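Local coordinates for translocated intimin receptor Tir (Escherichia coli, PDB 2ZQK), which serves as the host-membrane receptor for bacterial intimin, anchoring the bacterium to the host cell and triggering actin pedestal formation, at residues 10-13 with 14-18. Sequence-based numbering, arbitrary orientation.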
loop_
_atom_site.group_PDB
_atom_site.type_symbol
_atom_site.label_atom_id
_atom_site.label_comp_id
_atom_site.label_asym_id
_atom_site.label_seq_id
_atom_site.Cartn_x
_atom_site.Cartn_y
_atom_site.Cartn_z
ATOM N N THR B 10 -28.028 27.406 1.357
ATOM C CA THR B 10 -27.708 26.197 0.608
ATOM C C THR B 10 -26.279 26.214 0.056
ATOM O O THR B 10 -25.536 25.257 0.244
ATOM C CB THR B 10 -28.722 25.980 -0.545
ATOM O OG1 THR B 10 -30.025 25.769 0.013
ATOM C CG2 THR B 10 -28.347 24.764 -1.381
ATOM N N ALA B 11 -25.892 27.294 -0.615
ATOM C CA ALA B 11 -24.543 27.385 -1.164
ATOM C C ALA B 11 -23.554 27.171 -0.039
ATOM O O ALA B 11 -22.646 26.347 -0.157
ATOM C CB ALA B 11 -24.311 28.745 -1.799
ATOM N N THR B 12 -23.732 27.920 1.049
ATOM C CA THR B 12 -22.865 27.805 2.214
ATOM C C THR B 12 -22.792 26.349 2.672
ATOM O O THR B 12 -21.701 25.774 2.772
ATOM C CB THR B 12 -23.376 28.670 3.376
ATOM O OG1 THR B 12 -23.265 30.052 3.025
ATOM C CG2 THR B 12 -22.560 28.420 4.631
ATOM N N ARG B 13 -23.950 25.750 2.947
ATOM C CA ARG B 13 -24.000 24.354 3.377
ATOM C C ARG B 13 -23.156 23.443 2.489
ATOM O O ARG B 13 -22.434 22.582 2.990
ATOM C CB ARG B 13 -25.435 23.856 3.371
ATOM C CG ARG B 13 -25.564 22.348 3.471
ATOM C CD ARG B 13 -26.304 21.978 4.732
ATOM N NE ARG B 13 -27.410 22.900 4.957
ATOM C CZ ARG B 13 -28.447 23.034 4.138
ATOM N NH1 ARG B 13 -28.528 22.295 3.039
ATOM N NH2 ARG B 13 -29.387 23.929 4.404
ATOM N N ASP B 14 -23.262 23.625 1.171
ATOM C CA ASP B 14 -22.491 22.818 0.226
ATOM C C ASP B 14 -21.014 23.036 0.453
ATOM O O ASP B 14 -20.249 22.091 0.577
ATOM C CB ASP B 14 -22.799 23.187 -1.230
ATOM C CG ASP B 14 -24.157 22.688 -1.701
ATOM O OD1 ASP B 14 -24.602 21.604 -1.253
ATOM O OD2 ASP B 14 -24.768 23.380 -2.547
ATOM N N GLN B 15 -20.625 24.299 0.508
ATOM C CA GLN B 15 -19.236 24.666 0.702
ATOM C C GLN B 15 -18.645 24.119 1.997
ATOM O O GLN B 15 -17.575 23.504 1.990
ATOM C CB GLN B 15 -19.109 26.172 0.685
ATOM C CG GLN B 15 -17.706 26.660 0.841
ATOM C CD GLN B 15 -17.676 28.047 1.422
ATOM O OE1 GLN B 15 -18.273 28.979 0.869
ATOM N NE2 GLN B 15 -16.994 28.199 2.556
ATOM N N LEU B 16 -19.334 24.342 3.110
ATOM C CA LEU B 16 -18.846 23.850 4.393
ATOM C C LEU B 16 -18.803 22.329 4.430
ATOM O O LEU B 16 -17.882 21.742 5.007
ATOM C CB LEU B 16 -19.712 24.380 5.529
ATOM C CG LEU B 16 -19.523 25.881 5.794
ATOM C CD1 LEU B 16 -20.736 26.432 6.526
ATOM C CD2 LEU B 16 -18.244 26.118 6.596
ATOM N N THR B 17 -19.787 21.682 3.812
ATOM C CA THR B 17 -19.802 20.228 3.794
ATOM C C THR B 17 -18.606 19.753 3.006
ATOM O O THR B 17 -17.822 18.929 3.502
ATOM C CB THR B 17 -21.065 19.669 3.141
ATOM O OG1 THR B 17 -22.208 20.037 3.927
ATOM C CG2 THR B 17 -20.980 18.146 3.043
ATOM N N LYS B 18 -18.465 20.283 1.783
ATOM C CA LYS B 18 -17.349 19.926 0.905
ATOM C C LYS B 18 -16.022 20.105 1.629
ATOM O O LYS B 18 -15.183 19.198 1.640
ATOM C CB LYS B 18 -17.320 20.793 -0.349
ATOM C CG LYS B 18 -16.123 20.474 -1.278
ATOM C CD LYS B 18 -15.612 21.709 -1.987
ATOM C CE LYS B 18 -15.123 22.723 -0.974
ATOM N NZ LYS B 18 -14.816 24.061 -1.556
#
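Thr-17 and Arg-13 meet one turn apart on helix 7-21, the first of two helices in the intimin-binding domain. This is the extracellular part of Tir, two helices joined through a beta-hairpin. The two-stranded antiparallel hairpin, 27-31 with 37-40, follows helix 7-21 in the chain and precedes helix 45-67. Four main-chain i to i+4 hydrogen bonds link residues 10-13 to 14-17. Leu-16 N to Thr-12 O is nearly straight, with an N-H...O angle of 173°. Thr-17 N to Arg-13 O, at 2.9 Å, is more bent, at 152°.

OG1 of Thr-17 donates a further hydrogen bond to Arg-13 O, at 2.7 Å. Arg-13 O therefore accepts two donors, which come from opposite faces of its plane. OG1 of Thr-17 sits beside its own backbone N (chi1 -64°), which turns the hydroxyl back along the helix.

Apolar packing falls on the side that faces helix 45-67, where Leu-16 touches Ile-51 and Gln-54, and Thr-12 touches Ala-58. The CG2 methyl of Thr-12 packs alongside Leu-16, 4.1 Å from its CG. This methyl is anti to the backbone N, while OG1 of Thr-12 hydrogen-bonds to Thr-8 O.

The charged side chains have their partners outside this turn. The Arg-13 guanidinium stays apart from the Asp-14 carboxylate, with Arg-13 NH1 5.9 Å from Asp-14 OD1. Arg-13 has long, weak ion pairs with Glu-9 and Glu-52, and Asp-14, buried where a second copy of Tir packs against it, has another with Lys-18 of that subunit. Within the helix, Asp-14 runs beside Thr-10, with its OD2 4.0 Å from Thr-10 CG2.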